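Local coordinates for protein phosphoserine aminotransferase (PDB 2C0R) that catalyses the reversible, pyridoxal-phosphate-dependent transamination of 3-phosphohydroxypyruvate to phosphoserine, and of the related four-carbon keto acid to phosphohydroxythreonine, as a homodimer, at residues Ala56-Leu61 / Val206-Glu211; Pro85-Lys90 / Ala215-His220; Ser273-Ala278 / Met298-Arg303. The protein carries 1 engineered substitution. One frame throughout, in Å; residues are numbered along the deposited sequence.

Contact 1 (Ala56-Leu61 / Val206-Glu211)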
loop_
_atom_site.group_PDB
_atom_site.type_symbol
_atom_site.label_atom_id
_atom_site.label_comp_id
_atom_site.label_asym_id
_atom_site.label_seq_id
_atom_site.Cartn_x
_atom_site.Cartn_y
_atom_site.Cartn_z
ATOM N N ALA A 56 16.381 -10.885 -0.757
ATOM C CA ALA A 56 17.323 -11.975 -0.754
ATOM C C ALA A 56 16.664 -13.294 -0.365
ATOM O O ALA A 56 16.968 -14.332 -0.961
ATOM C CB ALA A 56 18.476 -11.732 0.229
ATOM N N ARG A 57 15.784 -13.281 0.619
ATOM C CA ARG A 57 15.158 -14.572 0.969
ATOM C C ARG A 57 14.222 -15.066 -0.108
ATOM O O ARG A 57 14.109 -16.265 -0.348
ATOM C CB ARG A 57 14.313 -14.328 2.227
ATOM C CG ARG A 57 15.116 -14.189 3.467
ATOM C CD ARG A 57 14.209 -14.086 4.684
ATOM N NE ARG A 57 14.923 -13.912 5.924
ATOM C CZ ARG A 57 15.972 -14.526 6.408
ATOM N NH1 ARG A 57 16.600 -15.471 5.720
ATOM N NH2 ARG A 57 16.464 -14.228 7.597
ATOM N N LEU A 58 13.527 -14.164 -0.786
ATOM C CA LEU A 58 12.639 -14.594 -1.884
ATOM C C LEU A 58 13.468 -15.177 -3.014
ATOM O O LEU A 58 13.143 -16.252 -3.503
ATOM C CB LEU A 58 11.830 -13.395 -2.341
ATOM C CG LEU A 58 10.774 -13.493 -3.420
ATOM C CD1 LEU A 58 10.039 -14.779 -3.592
ATOM C CD2 LEU A 58 9.756 -12.353 -3.123
ATOM N N LEU A 59 14.532 -14.521 -3.450
ATOM C CA LEU A 59 15.383 -15.089 -4.490
ATOM C C LEU A 59 15.952 -16.439 -4.054
ATOM O O LEU A 59 16.005 -17.362 -4.889
ATOM C CB LEU A 59 16.503 -14.130 -4.905
ATOM C CG LEU A 59 15.979 -12.913 -5.674
ATOM C CD1 LEU A 59 17.125 -11.930 -5.861
ATOM C CD2 LEU A 59 15.433 -13.277 -7.032
ATOM N N ALA A 60 16.353 -16.554 -2.804
ATOM C CA ALA A 60 16.893 -17.834 -2.355
ATOM C C ALA A 60 15.802 -18.925 -2.428
ATOM O O ALA A 60 16.124 -20.068 -2.814
ATOM C CB ALA A 60 17.496 -17.722 -0.971
ATOM N N LEU A 61 14.578 -18.622 -2.060
ATOM C CA LEU A 61 13.551 -19.674 -2.150
ATOM C C LEU A 61 13.430 -20.180 -3.571
ATOM O O LEU A 61 13.059 -21.339 -3.778
ATOM C CB LEU A 61 12.210 -19.112 -1.638
ATOM C CG LEU A 61 12.103 -19.065 -0.094
ATOM C CD1 LEU A 61 10.898 -18.210 0.305
ATOM C CD2 LEU A 61 11.988 -20.457 0.534
ATOM N N VAL A 206 4.505 -7.889 -4.856
ATOM C CA VAL A 206 5.851 -8.344 -5.185
ATOM C C VAL A 206 5.962 -8.444 -6.685
ATOM O O VAL A 206 5.112 -9.077 -7.290
ATOM C CB VAL A 206 6.083 -9.728 -4.559
ATOM C CG1 VAL A 206 7.420 -10.273 -5.048
ATOM C CG2 VAL A 206 6.021 -9.596 -3.063
ATOM N N VAL A 207 6.950 -7.771 -7.236
ATOM C CA VAL A 207 7.203 -7.800 -8.674
ATOM C C VAL A 207 8.637 -8.236 -8.897
ATOM O O VAL A 207 9.552 -7.574 -8.388
ATOM C CB VAL A 207 6.948 -6.434 -9.325
ATOM C CG1 VAL A 207 7.285 -6.461 -10.818
ATOM C CG2 VAL A 207 5.523 -6.007 -9.096
ATOM N N ILE A 208 8.841 -9.362 -9.545
ATOM C CA ILE A 208 10.190 -9.869 -9.755
ATOM C C ILE A 208 10.468 -9.748 -11.245
ATOM O O ILE A 208 9.726 -10.354 -12.016
ATOM C CB ILE A 208 10.312 -11.328 -9.313
ATOM C CG1 ILE A 208 9.740 -11.561 -7.895
ATOM C CG2 ILE A 208 11.747 -11.799 -9.411
ATOM C CD1 ILE A 208 9.878 -12.998 -7.434
ATOM N N VAL A 209 11.461 -8.963 -11.613
ATOM C CA VAL A 209 11.630 -8.577 -12.992
ATOM C C VAL A 209 13.065 -8.809 -13.426
ATOM O O VAL A 209 14.028 -8.593 -12.713
ATOM C CB VAL A 209 11.191 -7.107 -13.157
ATOM C CG1 VAL A 209 12.118 -6.146 -12.389
ATOM C CG2 VAL A 209 11.078 -6.798 -14.628
ATOM N N ARG A 210 13.166 -9.298 -14.651
ATOM C CA ARG A 210 14.465 -9.473 -15.295
ATOM C C ARG A 210 15.047 -8.068 -15.523
ATOM O O ARG A 210 14.399 -7.234 -16.160
ATOM C CB ARG A 210 14.292 -10.264 -16.586
ATOM C CG ARG A 210 15.547 -11.038 -16.963
ATOM C CD ARG A 210 15.371 -12.012 -18.095
ATOM N NE ARG A 210 14.844 -11.315 -19.277
ATOM C CZ ARG A 210 13.927 -11.883 -20.051
ATOM N NH1 ARG A 210 13.469 -13.102 -19.760
ATOM N NH2 ARG A 210 13.461 -11.246 -21.104
ATOM N N GLU A 211 16.225 -7.828 -14.971
ATOM C CA GLU A 211 16.732 -6.467 -14.952
ATOM C C GLU A 211 16.858 -5.942 -16.370
ATOM O O GLU A 211 16.588 -4.768 -16.635
ATOM C CB GLU A 211 18.080 -6.427 -14.213
ATOM C CG GLU A 211 17.900 -6.596 -12.712
ATOM C CD GLU A 211 19.173 -6.960 -11.969
ATOM O OE1 GLU A 211 20.151 -7.533 -12.521
ATOM O OE2 GLU A 211 19.251 -6.678 -10.749
#
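Leu58 meets Val206 and Ile208 in a purely apolar contact: one leucine of helix 45-61 reaches down to two branched side chains that leave the same side of strand 205-210. With Val206 the meeting is tip to tip, methyl CD2 of Leu58 standing 3.7 Å from CG1 of Val206. With Ile208 it is again end on, and slightly wider: CG of Leu58 lies 4.1 Å from CD1 of Ile208. The fork of the leucine thus faces the pair, one branch turned to the valine and its branch point to the isoleucine. Two torsions aim these groups. Leu58 swings CG away from its backbone N (chi1 -177°), while Ile208 runs fully extended from its backbone to CD1 (chi2 -179°), which lets its last methyl bridge the gap between strand and helix.

Polar interaction plays no part across the interface. The hydrogen bonds of its backbones run within each element, as in the helical bond from Ala60 N to Ala56 O (3.0 Å), or to the strands on either side. Arg57, on another side of the helix, forms a salt bridge with Glu53 one turn earlier.

The area shared is small, 138 Å² over both sides, but all three touching residues are buried. Around them, Leu179 packs on Leu58, and Leu185 and Val191 on Ile208. Strand 205-210 pairs with strands 68-73 and 190-194 in the seven-stranded mixed sheet of the large domain, helix 45-61 lies over the face bearing Val206 and Ile208, and Leu61 and Arg57 carry the helix onto helix 242-257.

Contact 2 (Pro85-Lys90 / Ala215-His220)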
loop_
_atom_site.group_PDB
_atom_site.type_symbol
_atom_site.label_atom_id
_atom_site.label_comp_id
_atom_site.label_asym_id
_atom_site.label_seq_id
_atom_site.Cartn_x
_atom_site.Cartn_y
_atom_site.Cartn_z
ATOM N N PRO A 85 1.540 -3.144 -19.370
ATOM C CA PRO A 85 1.461 -2.590 -20.736
ATOM C C PRO A 85 1.991 -1.169 -20.795
ATOM O O PRO A 85 2.602 -0.771 -21.809
ATOM C CB PRO A 85 -0.043 -2.624 -21.025
ATOM C CG PRO A 85 -0.743 -2.781 -19.717
ATOM C CD PRO A 85 0.223 -3.528 -18.849
ATOM N N MET A 86 1.797 -0.355 -19.765
ATOM C CA MET A 86 2.383 1.005 -19.825
ATOM C C MET A 86 3.882 0.955 -20.035
ATOM O O MET A 86 4.438 1.825 -20.733
ATOM C CB MET A 86 2.030 1.770 -18.539
ATOM C CG MET A 86 0.575 2.198 -18.490
ATOM S SD MET A 86 0.122 2.882 -16.859
ATOM C CE MET A 86 -0.118 4.587 -17.387
ATOM N N ASN A 87 4.541 -0.006 -19.413
ATOM C CA ASN A 87 6.001 -0.033 -19.509
ATOM C C ASN A 87 6.479 -0.761 -20.768
ATOM O O ASN A 87 7.557 -0.388 -21.253
ATOM C CB ASN A 87 6.630 -0.688 -18.277
ATOM C CG ASN A 87 6.772 0.302 -17.142
ATOM O OD1 ASN A 87 7.879 0.810 -16.963
ATOM N ND2 ASN A 87 5.690 0.601 -16.436
ATOM N N PHE A 88 5.737 -1.740 -21.242
ATOM C CA PHE A 88 6.259 -2.610 -22.313
ATOM C C PHE A 88 5.526 -2.562 -23.631
ATOM O O PHE A 88 6.045 -3.046 -24.637
ATOM C CB PHE A 88 6.210 -4.062 -21.810
ATOM C CG PHE A 88 7.024 -4.206 -20.548
ATOM C CD1 PHE A 88 6.417 -4.836 -19.460
ATOM C CD2 PHE A 88 8.316 -3.732 -20.384
ATOM C CE1 PHE A 88 7.065 -5.011 -18.259
ATOM C CE2 PHE A 88 8.973 -3.928 -19.175
ATOM C CZ PHE A 88 8.352 -4.570 -18.105
ATOM N N LEU A 89 4.309 -2.025 -23.668
ATOM C CA LEU A 89 3.588 -2.053 -24.942
ATOM C C LEU A 89 3.952 -0.839 -25.776
ATOM O O LEU A 89 3.578 0.252 -25.359
ATOM C CB LEU A 89 2.079 -2.026 -24.657
ATOM C CG LEU A 89 1.154 -2.101 -25.875
ATOM C CD1 LEU A 89 1.562 -3.265 -26.753
ATOM C CD2 LEU A 89 -0.303 -2.238 -25.442
ATOM N N LYS A 90 4.630 -1.019 -26.904
ATOM C CA LYS A 90 4.967 0.142 -27.727
ATOM C C LYS A 90 4.039 0.259 -28.915
ATOM O O LYS A 90 3.390 -0.716 -29.269
ATOM C CB LYS A 90 6.432 0.050 -28.175
ATOM C CG LYS A 90 7.412 0.226 -26.996
ATOM N N ALA A 215 15.637 -1.625 -17.869
ATOM C CA ALA A 215 16.785 -0.747 -17.678
ATOM C C ALA A 215 16.426 0.705 -17.963
ATOM O O ALA A 215 16.924 1.656 -17.350
ATOM C CB ALA A 215 17.927 -1.232 -18.552
ATOM N N GLU A 216 15.550 0.914 -18.949
ATOM C CA GLU A 216 15.120 2.281 -19.270
ATOM C C GLU A 216 13.609 2.236 -19.471
ATOM O O GLU A 216 13.155 1.651 -20.475
ATOM C CB GLU A 216 15.801 2.782 -20.527
ATOM C CG GLU A 216 17.289 2.588 -20.719
ATOM C CD GLU A 216 17.805 3.273 -21.984
ATOM O OE1 GLU A 216 18.668 2.713 -22.701
ATOM O OE2 GLU A 216 17.313 4.400 -22.261
ATOM N N SER A 217 12.835 2.782 -18.574
ATOM C CA SER A 217 11.378 2.784 -18.703
ATOM C C SER A 217 10.893 3.968 -19.558
ATOM O O SER A 217 11.585 4.989 -19.668
ATOM C CB SER A 217 10.714 2.856 -17.342
ATOM O OG SER A 217 11.237 1.809 -16.478
ATOM N N PRO A 218 9.721 3.860 -20.172
ATOM C CA PRO A 218 9.229 4.982 -20.979
ATOM C C PRO A 218 9.152 6.291 -20.220
ATOM O O PRO A 218 8.596 6.427 -19.136
ATOM C CB PRO A 218 7.810 4.527 -21.346
ATOM C CG PRO A 218 7.976 3.029 -21.423
ATOM C CD PRO A 218 8.812 2.682 -20.221
ATOM N N LYS A 219 9.755 7.320 -20.845
ATOM C CA LYS A 219 9.921 8.618 -20.164
ATOM C C LYS A 219 8.656 9.424 -20.061
ATOM O O LYS A 219 8.574 10.398 -19.294
ATOM C CB LYS A 219 11.024 9.364 -20.933
ATOM C CG LYS A 219 12.386 8.819 -20.513
ATOM C CD LYS A 219 13.530 9.614 -21.118
ATOM C CE LYS A 219 14.717 9.713 -20.184
ATOM N NZ LYS A 219 15.052 11.108 -19.759
ATOM N N HIS A 220 7.607 9.060 -20.810
ATOM C CA HIS A 220 6.374 9.834 -20.648
ATOM C C HIS A 220 5.527 9.405 -19.467
ATOM O O HIS A 220 4.560 10.068 -19.128
ATOM C CB HIS A 220 5.535 9.667 -21.915
ATOM C CG HIS A 220 5.175 8.246 -22.183
ATOM N ND1 HIS A 220 5.986 7.417 -22.931
ATOM C CD2 HIS A 220 4.102 7.501 -21.811
ATOM C CE1 HIS A 220 5.443 6.217 -23.022
ATOM N NE2 HIS A 220 4.313 6.249 -22.354
HETATM O O HOH W 1 2.883 3.778 -22.102
HETATM O O HOH W 2 10.237 -0.369 -17.633
#
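Pro218 lays its ring against the last turn of helix 76-88, and this is the close-packed part of the contact. CG of Pro218 stands 3.4 Å from the carbonyl O of Asn87 and CD of Pro218 3.5 Å from the same oxygen, so two ring carbons press on one carbonyl near the helix end. Beside them, Asn87 OD1 approaches CB of Ser217 at 3.5 Å. An alanine in place of Pro218 would remove CG and CD, and would probably leave a gap over the Asn87 carbonyl and a loop freer to shift.

No direct hydrogen bond joins the segments; water does the polar work at the flanks. One water donates to Asn87 OD1 (2.7 Å) and is also hydrogen-bonded to Ser217 OG. Both groups are tied further along the chain: Asn87 OD1 accepts from Tyr227 N, its ND2 gives to Leu225 O, and Ser217 OG bonds Asp228 N. On the looser side, exposed His220 reaches the helix segment through another water, which lies in the plane of its ring, 2.9 Å from NE2 of His220, and donates to Met86 O.

The loop between strand 205-210 and helix 227-232 is thereby laid along the end of helix 76-88. Helix 102-114 receives Pro85 and Met86, strand 143-149 meets Pro85 and Phe88, and Pro222 of the second subunit packs on Met86.

Contact 3 (Ser273-Ala278 / Met298-Arg303)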
loop_
_atom_site.group_PDB
_atom_site.type_symbol
_atom_site.label_atom_id
_atom_site.label_comp_id
_atom_site.label_asym_id
_atom_site.label_seq_id
_atom_site.Cartn_x
_atom_site.Cartn_y
_atom_site.Cartn_z
ATOM N N SER A 273 -5.591 -32.610 -2.154
ATOM C CA SER A 273 -5.992 -33.976 -2.497
ATOM C C SER A 273 -7.132 -34.370 -1.583
ATOM O O SER A 273 -8.084 -35.026 -2.037
ATOM C CB SER A 273 -4.788 -34.893 -2.299
ATOM O OG SER A 273 -5.146 -36.276 -2.454
ATOM N N LEU A 274 -7.074 -33.980 -0.305
ATOM C CA LEU A 274 -8.164 -34.390 0.596
ATOM C C LEU A 274 -9.495 -33.810 0.179
ATOM O O LEU A 274 -10.556 -34.446 0.192
ATOM C CB LEU A 274 -7.757 -33.907 1.995
ATOM C CG LEU A 274 -8.669 -34.475 3.091
ATOM C CD1 LEU A 274 -8.269 -35.915 3.398
ATOM C CD2 LEU A 274 -8.561 -33.593 4.314
ATOM N N ILE A 275 -9.463 -32.539 -0.240
ATOM C CA ILE A 275 -10.711 -31.879 -0.561
ATOM C C ILE A 275 -11.215 -32.320 -1.919
ATOM O O ILE A 275 -12.416 -32.563 -2.102
ATOM C CB ILE A 275 -10.507 -30.365 -0.502
ATOM C CG1 ILE A 275 -10.179 -29.914 0.925
ATOM C CG2 ILE A 275 -11.739 -29.687 -1.049
ATOM C CD1 ILE A 275 -9.523 -28.522 0.968
ATOM N N TYR A 276 -10.337 -32.482 -2.936
ATOM C CA TYR A 276 -10.808 -32.988 -4.221
ATOM C C TYR A 276 -11.352 -34.398 -4.045
ATOM O O TYR A 276 -12.324 -34.713 -4.734
ATOM C CB TYR A 276 -9.696 -32.982 -5.265
ATOM C CG TYR A 276 -9.465 -31.585 -5.862
ATOM C CD1 TYR A 276 -8.203 -30.996 -5.739
ATOM C CD2 TYR A 276 -10.490 -30.932 -6.531
ATOM C CE1 TYR A 276 -8.027 -29.718 -6.298
ATOM C CE2 TYR A 276 -10.315 -29.680 -7.086
ATOM C CZ TYR A 276 -9.053 -29.091 -6.960
ATOM O OH TYR A 276 -8.875 -27.845 -7.498
ATOM N N ASP A 277 -10.744 -35.193 -3.175
ATOM C CA ASP A 277 -11.296 -36.548 -2.956
ATOM C C ASP A 277 -12.692 -36.461 -2.370
ATOM O O ASP A 277 -13.535 -37.285 -2.694
ATOM C CB ASP A 277 -10.412 -37.345 -1.996
ATOM C CG ASP A 277 -11.132 -38.610 -1.551
ATOM O OD1 ASP A 277 -11.536 -38.848 -0.376
ATOM O OD2 ASP A 277 -11.307 -39.439 -2.472
ATOM N N ALA A 278 -12.945 -35.507 -1.473
ATOM C CA ALA A 278 -14.286 -35.298 -0.921
ATOM C C ALA A 278 -15.306 -34.936 -1.982
ATOM O O ALA A 278 -16.450 -35.349 -1.950
ATOM C CB ALA A 278 -14.246 -34.146 0.095
ATOM N N MET A 298 -4.662 -24.213 -5.037
ATOM C CA MET A 298 -4.776 -23.041 -4.179
ATOM C C MET A 298 -6.231 -22.644 -3.957
ATOM O O MET A 298 -6.564 -22.151 -2.891
ATOM C CB MET A 298 -4.046 -21.832 -4.808
ATOM C CG MET A 298 -2.529 -22.050 -4.899
ATOM S SD MET A 298 -1.697 -21.678 -3.347
ATOM C CE MET A 298 -1.521 -23.314 -2.622
ATOM N N ASN A 299 -7.070 -22.754 -4.983
ATOM C CA ASN A 299 -8.480 -22.357 -4.865
ATOM C C ASN A 299 -9.322 -23.485 -5.470
ATOM O O ASN A 299 -9.321 -23.644 -6.681
ATOM C CB ASN A 299 -8.816 -21.013 -5.557
ATOM C CG ASN A 299 -7.845 -19.911 -5.170
ATOM O OD1 ASN A 299 -6.833 -19.694 -5.833
ATOM N ND2 ASN A 299 -8.187 -19.211 -4.090
ATOM N N ILE A 300 -9.985 -24.222 -4.588
ATOM C CA ILE A 300 -10.794 -25.344 -5.055
ATOM C C ILE A 300 -12.233 -24.931 -5.157
ATOM O O ILE A 300 -12.875 -24.562 -4.184
ATOM C CB ILE A 300 -10.637 -26.501 -4.079
ATOM C CG1 ILE A 300 -9.177 -26.944 -4.010
ATOM C CG2 ILE A 300 -11.610 -27.608 -4.437
ATOM C CD1 ILE A 300 -8.958 -28.177 -3.148
ATOM N N THR A 301 -12.736 -24.995 -6.386
ATOM C CA THR A 301 -14.103 -24.508 -6.597
ATOM C C THR A 301 -15.007 -25.686 -6.864
ATOM O O THR A 301 -14.646 -26.681 -7.499
ATOM C CB THR A 301 -14.122 -23.498 -7.745
ATOM O OG1 THR A 301 -13.460 -24.122 -8.868
ATOM C CG2 THR A 301 -13.325 -22.240 -7.356
ATOM N N PHE A 302 -16.212 -25.573 -6.302
ATOM C CA PHE A 302 -17.174 -26.662 -6.478
ATOM C C PHE A 302 -18.596 -26.134 -6.286
ATOM O O PHE A 302 -18.816 -25.029 -5.796
ATOM C CB PHE A 302 -16.860 -27.834 -5.536
ATOM C CG PHE A 302 -16.837 -27.534 -4.047
ATOM C CD1 PHE A 302 -17.885 -27.991 -3.269
ATOM C CD2 PHE A 302 -15.822 -26.822 -3.455
ATOM C CE1 PHE A 302 -17.892 -27.751 -1.906
ATOM C CE2 PHE A 302 -15.824 -26.587 -2.085
ATOM C CZ PHE A 302 -16.878 -27.054 -1.306
ATOM N N ARG A 303 -19.542 -26.988 -6.744
ATOM C CA ARG A 303 -20.923 -26.582 -6.739
ATOM C C ARG A 303 -21.785 -27.691 -6.131
ATOM O O ARG A 303 -21.404 -28.866 -6.167
ATOM C CB ARG A 303 -21.479 -26.371 -8.146
ATOM C CG ARG A 303 -20.757 -25.534 -9.135
ATOM C CD ARG A 303 -21.569 -25.506 -10.422
ATOM N NE ARG A 303 -21.192 -24.423 -11.296
ATOM C CZ ARG A 303 -21.024 -23.121 -11.205
ATOM N NH1 ARG A 303 -21.197 -22.424 -10.091
ATOM N NH2 ARG A 303 -20.652 -22.455 -12.300
HETATM O O HOH W 3 -10.750 -26.049 -8.533
#
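Tyr276 and Ile300 are brought together by matching first torsions: Tyr276 holds CG anti to its own carbonyl carbon (chi1 -79°), and Ile300 does the same with CG1. From there Ile300 continues extended, sending CD1 over the tyrosine ring, while the ring itself reaches from the helix toward the strand.

The two side chains come from opposite directions and pass one another. CD1 of Ile300 sits over one ring face of Tyr276, offset toward the rim, in a CH-pi contact 3.9 Å from the centroid and 22° off the ring normal. CG2 of Ile300 lies on the same side of the ring plane, toward the opposite edge, 3.6 Å from CE2 of Tyr276, so the two branches straddle the ring from one face. Ile275 bears on the CD1 methyl of Ile300, its CB 3.8 Å from that atom. Helix 273-278 and strand 299-303 run nearly parallel, their axes 10° apart in direction and 9.9 Å apart at closest. The strand is the middle one of the antiparallel sheet 287-288, 299-303, 334-337, and helix 260-280 packs on the face bearing Ile300.

Beyond the ring, a water in its plane donates to Tyr276 OH (2.8 Å), accepts from Thr301 N (3.1 Å) and makes a weak bond to Asn299 O. The hydroxyl is also hydrogen-bonded to Ser296 O. A buried phenol is therefore satisfied at its polar end while its carbon face does apolar packing. On the other side of the strand, Asn299 bonds Asn151 of the cofactor pocket, so this hydrophobic seam backs a strand whose far face adjoins the pyridoxal phosphate site.

How the contacts relate
Contacts 1 and 2 are interlocked along the chain: their segments alternate, and 206-211 and 215-220 are close neighbours in sequence, so strand 205-210 and the loop after it are held first by helix 45-61 and then by helix 76-88. Their centres are 21 Å apart. Contact 3 follows in series, across the chain's centre, 30 Å from contact 1 and 41 Å from contact 2 between centres, with no touch to either. Contacts 1 and 3 each approach a bound pyridoxal phosphate, the side chain of Val206 to about 11 Å and that of Asn299 to about 6 Å. Contact 2 is more peripheral, its centre about 24 Å from the chain's centre; Met86 is about 12 Å from cofactor-binding Ser78 between side chains.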